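Local atomic coordinates of single-stranded DNA specific exonuclease RecJ (Thermus thermophilus, PDB entry 2ZXR), a protein that degrades single-stranded DNA in the 5' to 3' direction as a metal-dependent exonuclease, with no detectable activity on single-stranded RNA. Residues Gly88-Val93 with Arg286-Asp291; Arg249-Ala254 with Pro270-Ala275. One frame throughout, in Å; residues are numbered along the deposited sequence.

Contact 1: Gly88-Val93 with Arg286-Asp291; sequences GTAILV and RLLLTD
Leu289, whose side chain packs against Ala90, donates its backbone N to Arg286 O at 3.1 Å, and the same carbonyl oxygen also accepts Thr290 N at 3.0 Å. This doubly gripped oxygen marks the end of helix 281-289, for Thr290 is the first residue to leave helical geometry. In this last turn, Leu288 and Leu289 meet residues 88-93 through apolar contacts alone. Ala90 CB faces the other helix and touches Leu288 CB at 3.8 Å; the small methyl lets the backbones come close, with Ala90 CA and Leu289 CA 6.2 Å apart. The CB of Leu289 does not aim at the opposite helix, but its CG lies beside the backbone N and anti to the carbonyl carbon (chi1 -64°), and the CD2 branch comes in over Ala90 CA at 3.9 Å. The same methyl reaches Val93 one turn further on, 4.0 Å from Val93 CG1, the two side chains crossing at about a right angle. Arg94, next along helix 83-98, adds polar ties by hydrogen bonding to Leu288 O and pairing with Asp291. Helix 281-289 thus packs on the connecting helix of a beta-alpha-beta crossover in the DHH domain: helix 83-98 joins the adjacent parallel strands 74-78 and 102-105, the loop leading into it carries the metal-binding Asp80 and Asp82, and its first turn carries Asp84.

Contact 2: Arg249-Ala254 with Pro270-Ala275; sequences RLLAEA and PRINAA
Leu251 and Ile272 form the close-packed part of this contact, their side chains meeting obliquely between two segments whose nearest CA atoms, those of Leu251 and Arg271, are still 8.7 Å apart. The width is bridged mainly by Leu251, which extends with CG anti to its own backbone nitrogen (chi1 177°) and divides its two methyls between neighbouring residues. CD2 of Leu251 lies 3.9 Å from Ile272 CG1. On the other branch, Leu251 CD1 rests 4.2 Å from Arg271 CB. Ile272 brings the end of its side chain toward Leu251 although its CB does not point there. Arg271 contributes the start of its chain, while its guanidinium bonds through NH1 to Arg267 O, one turn back. Away from this buried apolar patch, helix 246-254 presents Arg249 and Glu253 on its solvent side. They form a salt bridge one turn apart, Arg249 NE to Glu253 OE2 at 3.0 Å. The bond is nearly straight (172°) and lies in the guanidinium plane, but it approaches the carboxylate from above its plane, 44° out. Helix 261-277, kinked at Pro270, also meets the start of helix 83-98: Asn273 OD1 accepts Ala83 N, and Asn273 touches the metal-binding Asp82, placing the contact behind the metal site's loop. Helix 281-289 packs on Ile272 through Ala284, and helix 293-321 meets Ala254, Arg271 and Ala275.

How the contacts relate
From the N terminus, the chain runs through strand 74-78 into helix 83-98, which supplies the first half of contact 1, and meets it again in contact 1 at helix 281-289, closing a loop of 192 residues. Contact 2 is nested inside that loop: helices 246-254 and 261-277 pair across 15 intervening residues. Helix 261-277 is followed directly by helix 281-289, so the short closure leads into the long one. The two contacts, with centres 13 Å apart, touch where Leu287 CD2 lies 4.0 Å from Leu251 CD2. Together they tie the helices of residues 246-289 to the parallel-sheet region bearing the metal-binding residues.

Contact 1: Gly88-Val93 with Arg286-Asp291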
loop_
_atom_site.group_PDB
_atom_site.type_symbol
_atom_site.label_atom_id
_atom_site.label_comp_id
_atom_site.label_asym_id
_atom_site.label_seq_id
_atom_site.Cartn_x
_atom_site.Cartn_y
_atom_site.Cartn_z
ATOM N N GLY A 88 1.441 -3.594 -23.162
ATOM C CA GLY A 88 1.526 -2.386 -23.951
ATOM C C GLY A 88 1.748 -2.725 -25.431
ATOM O O GLY A 88 1.138 -2.112 -26.306
ATOM N N THR A 89 2.619 -3.676 -25.759
ATOM C CA THR A 89 2.762 -3.959 -27.188
ATOM C C THR A 89 1.511 -4.688 -27.725
ATOM O O THR A 89 1.101 -4.457 -28.864
ATOM C CB THR A 89 4.122 -4.690 -27.581
ATOM O OG1 THR A 89 3.916 -6.082 -27.775
ATOM C CG2 THR A 89 5.194 -4.463 -26.578
ATOM N N ALA A 90 0.855 -5.508 -26.901
ATOM C CA ALA A 90 -0.351 -6.167 -27.376
ATOM C C ALA A 90 -1.381 -5.096 -27.729
ATOM O O ALA A 90 -2.098 -5.230 -28.707
ATOM C CB ALA A 90 -0.910 -7.132 -26.330
ATOM N N ILE A 91 -1.431 -4.020 -26.951
ATOM C CA ILE A 91 -2.377 -2.960 -27.221
ATOM C C ILE A 91 -2.067 -2.312 -28.565
ATOM O O ILE A 91 -2.943 -2.168 -29.404
ATOM C CB ILE A 91 -2.342 -1.854 -26.107
ATOM C CG1 ILE A 91 -3.051 -2.353 -24.849
ATOM C CG2 ILE A 91 -3.038 -0.562 -26.585
ATOM C CD1 ILE A 91 -2.715 -1.480 -23.623
ATOM N N LEU A 92 -0.818 -1.909 -28.765
ATOM C CA LEU A 92 -0.469 -1.267 -30.013
ATOM C C LEU A 92 -0.577 -2.193 -31.204
ATOM O O LEU A 92 -1.065 -1.767 -32.250
ATOM C CB LEU A 92 0.932 -0.655 -29.912
ATOM C CG LEU A 92 0.884 0.525 -28.927
ATOM C CD1 LEU A 92 2.265 0.894 -28.493
ATOM C CD2 LEU A 92 0.197 1.711 -29.573
ATOM N N VAL A 93 -0.148 -3.448 -31.065
ATOM C CA VAL A 93 -0.246 -4.357 -32.203
ATOM C C VAL A 93 -1.706 -4.666 -32.556
ATOM O O VAL A 93 -2.106 -4.513 -33.712
ATOM C CB VAL A 93 0.541 -5.674 -31.952
ATOM C CG1 VAL A 93 0.193 -6.723 -33.036
ATOM C CG2 VAL A 93 2.070 -5.367 -31.958
ATOM N N ARG A 286 2.176 -13.945 -27.329
ATOM C CA ARG A 286 1.223 -14.656 -28.186
ATOM C C ARG A 286 -0.102 -14.920 -27.452
ATOM O O ARG A 286 -1.175 -14.847 -28.046
ATOM C CB ARG A 286 1.849 -15.980 -28.689
ATOM C CG ARG A 286 0.984 -16.824 -29.629
ATOM C CD ARG A 286 0.583 -16.060 -30.923
ATOM N NE ARG A 286 -0.420 -16.823 -31.673
ATOM C CZ ARG A 286 -1.203 -16.349 -32.647
ATOM N NH1 ARG A 286 -1.128 -15.082 -33.047
ATOM N NH2 ARG A 286 -2.108 -17.151 -33.195
ATOM N N LEU A 287 -0.035 -15.203 -26.155
ATOM C CA LEU A 287 -1.252 -15.465 -25.429
ATOM C C LEU A 287 -2.162 -14.237 -25.512
ATOM O O LEU A 287 -3.375 -14.371 -25.615
ATOM C CB LEU A 287 -0.947 -15.802 -23.958
ATOM C CG LEU A 287 -2.186 -15.917 -23.039
ATOM C CD1 LEU A 287 -2.998 -17.182 -23.375
ATOM C CD2 LEU A 287 -1.752 -15.936 -21.579
ATOM N N LEU A 288 -1.565 -13.051 -25.495
ATOM C CA LEU A 288 -2.315 -11.790 -25.515
ATOM C C LEU A 288 -2.811 -11.363 -26.906
ATOM O O LEU A 288 -3.726 -10.523 -27.016
ATOM C CB LEU A 288 -1.450 -10.653 -24.920
ATOM C CG LEU A 288 -0.949 -10.904 -23.490
ATOM C CD1 LEU A 288 -0.135 -9.736 -22.997
ATOM C CD2 LEU A 288 -2.132 -11.138 -22.584
ATOM N N LEU A 289 -2.208 -11.934 -27.948
ATOM C CA LEU A 289 -2.559 -11.604 -29.330
ATOM C C LEU A 289 -3.512 -12.579 -30.041
ATOM O O LEU A 289 -4.195 -12.187 -30.999
ATOM C CB LEU A 289 -1.286 -11.493 -30.171
ATOM C CG LEU A 289 -0.287 -10.389 -29.823
ATOM C CD1 LEU A 289 0.979 -10.492 -30.728
ATOM C CD2 LEU A 289 -0.974 -9.040 -29.992
ATOM N N THR A 290 -3.582 -13.832 -29.577
ATOM C CA THR A 290 -4.422 -14.794 -30.262
ATOM C C THR A 290 -5.921 -14.687 -29.973
ATOM O O THR A 290 -6.328 -14.252 -28.913
ATOM C CB THR A 290 -3.944 -16.255 -29.994
ATOM O OG1 THR A 290 -4.688 -17.157 -30.830
ATOM C CG2 THR A 290 -4.167 -16.652 -28.513
ATOM N N ASP A 291 -6.737 -15.093 -30.944
ATOM C CA ASP A 291 -8.195 -15.074 -30.808
ATOM C C ASP A 291 -8.663 -16.529 -30.856
ATOM O O ASP A 291 -9.857 -16.817 -30.810
ATOM C CB ASP A 291 -8.831 -14.298 -31.969
ATOM C CG ASP A 291 -8.533 -12.799 -31.917
ATOM O OD1 ASP A 291 -8.496 -12.186 -32.997
ATOM O OD2 ASP A 291 -8.359 -12.220 -30.815
#

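Contact 2: Arg249-Ala254 with Pro270-Ala275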
loop_
_atom_site.group_PDB
_atom_site.type_symbol
_atom_site.label_atom_id
_atom_site.label_comp_id
_atom_site.label_asym_id
_atom_site.label_seq_id
_atom_site.Cartn_x
_atom_site.Cartn_y
_atom_site.Cartn_z
ATOM N N ARG A 249 -8.770 -13.393 -20.825
ATOM C CA ARG A 249 -9.915 -13.915 -20.097
ATOM C C ARG A 249 -9.585 -15.313 -19.531
ATOM O O ARG A 249 -9.823 -15.596 -18.371
ATOM C CB ARG A 249 -11.140 -13.985 -21.022
ATOM C CG ARG A 249 -12.300 -14.701 -20.394
ATOM C CD ARG A 249 -13.521 -14.697 -21.284
ATOM N NE ARG A 249 -14.491 -15.674 -20.797
ATOM C CZ ARG A 249 -15.674 -15.903 -21.356
ATOM N NH1 ARG A 249 -16.046 -15.215 -22.436
ATOM N NH2 ARG A 249 -16.477 -16.824 -20.834
ATOM N N LEU A 250 -9.007 -16.173 -20.356
ATOM C CA LEU A 250 -8.646 -17.525 -19.934
ATOM C C LEU A 250 -7.547 -17.518 -18.851
ATOM O O LEU A 250 -7.581 -18.322 -17.923
ATOM C CB LEU A 250 -8.201 -18.337 -21.170
ATOM C CG LEU A 250 -8.931 -19.633 -21.608
ATOM C CD1 LEU A 250 -10.456 -19.517 -21.479
ATOM C CD2 LEU A 250 -8.522 -19.973 -23.071
ATOM N N LEU A 251 -6.564 -16.629 -18.952
ATOM C CA LEU A 251 -5.540 -16.623 -17.909
ATOM C C LEU A 251 -6.225 -16.215 -16.598
ATOM O O LEU A 251 -5.993 -16.828 -15.550
ATOM C CB LEU A 251 -4.418 -15.642 -18.243
ATOM C CG LEU A 251 -3.299 -15.464 -17.213
ATOM C CD1 LEU A 251 -2.694 -16.829 -16.802
ATOM C CD2 LEU A 251 -2.217 -14.574 -17.849
ATOM N N ALA A 252 -7.085 -15.196 -16.669
ATOM C CA ALA A 252 -7.807 -14.716 -15.486
ATOM C C ALA A 252 -8.659 -15.833 -14.852
ATOM O O ALA A 252 -8.613 -16.041 -13.641
ATOM C CB ALA A 252 -8.677 -13.537 -15.855
ATOM N N GLU A 253 -9.440 -16.544 -15.655
ATOM C CA GLU A 253 -10.267 -17.621 -15.092
ATOM C C GLU A 253 -9.403 -18.727 -14.483
ATOM O O GLU A 253 -9.729 -19.246 -13.417
ATOM C CB GLU A 253 -11.169 -18.220 -16.157
ATOM C CG GLU A 253 -12.078 -17.193 -16.785
ATOM C CD GLU A 253 -12.948 -17.762 -17.892
ATOM O OE1 GLU A 253 -12.637 -18.870 -18.388
ATOM O OE2 GLU A 253 -13.936 -17.086 -18.265
ATOM N N ALA A 254 -8.298 -19.056 -15.144
ATOM C CA ALA A 254 -7.389 -20.102 -14.659
ATOM C C ALA A 254 -6.967 -19.829 -13.229
ATOM O O ALA A 254 -6.827 -20.761 -12.433
ATOM C CB ALA A 254 -6.119 -20.204 -15.554
ATOM N N PRO A 270 2.367 -12.285 -12.409
ATOM C CA PRO A 270 3.520 -13.172 -12.203
ATOM C C PRO A 270 3.637 -14.257 -13.269
ATOM O O PRO A 270 4.756 -14.644 -13.627
ATOM C CB PRO A 270 3.278 -13.747 -10.807
ATOM C CG PRO A 270 2.601 -12.590 -10.116
ATOM C CD PRO A 270 1.593 -12.137 -11.165
ATOM N N ARG A 271 2.511 -14.765 -13.772
ATOM C CA ARG A 271 2.571 -15.811 -14.811
ATOM C C ARG A 271 3.181 -15.238 -16.098
ATOM O O ARG A 271 4.002 -15.872 -16.765
ATOM C CB ARG A 271 1.191 -16.343 -15.156
ATOM C CG ARG A 271 0.835 -17.656 -14.536
ATOM C CD ARG A 271 0.342 -17.485 -13.135
ATOM N NE ARG A 271 -0.242 -18.721 -12.622
ATOM C CZ ARG A 271 -0.682 -18.860 -11.379
ATOM N NH1 ARG A 271 -0.615 -17.845 -10.543
ATOM N NH2 ARG A 271 -1.141 -20.022 -10.958
ATOM N N ILE A 272 2.753 -14.030 -16.435
ATOM C CA ILE A 272 3.247 -13.355 -17.607
ATOM C C ILE A 272 4.727 -13.012 -17.410
ATOM O O ILE A 272 5.546 -13.215 -18.319
ATOM C CB ILE A 272 2.447 -12.032 -17.848
ATOM C CG1 ILE A 272 1.000 -12.362 -18.218
ATOM C CG2 ILE A 272 3.125 -11.205 -18.930
ATOM C CD1 ILE A 272 0.096 -11.150 -18.358
ATOM N N ASN A 273 5.081 -12.502 -16.222
ATOM C CA ASN A 273 6.473 -12.121 -15.987
ATOM C C ASN A 273 7.422 -13.299 -15.997
ATOM O O ASN A 273 8.561 -13.160 -16.420
ATOM C CB ASN A 273 6.651 -11.354 -14.657
ATOM C CG ASN A 273 6.055 -9.952 -14.701
ATOM O OD1 ASN A 273 6.000 -9.318 -15.758
ATOM N ND2 ASN A 273 5.626 -9.459 -13.557
ATOM N N ALA A 274 6.957 -14.450 -15.527
ATOM C CA ALA A 274 7.795 -15.644 -15.479
ATOM C C ALA A 274 8.235 -16.062 -16.868
ATOM O O ALA A 274 9.351 -16.535 -17.041
ATOM C CB ALA A 274 7.043 -16.805 -14.810
ATOM N N ALA A 275 7.347 -15.903 -17.850
ATOM C CA ALA A 275 7.654 -16.286 -19.229
ATOM C C ALA A 275 8.824 -15.461 -19.707
ATOM O O ALA A 275 9.784 -15.969 -20.295
ATOM C CB ALA A 275 6.439 -16.043 -20.146
#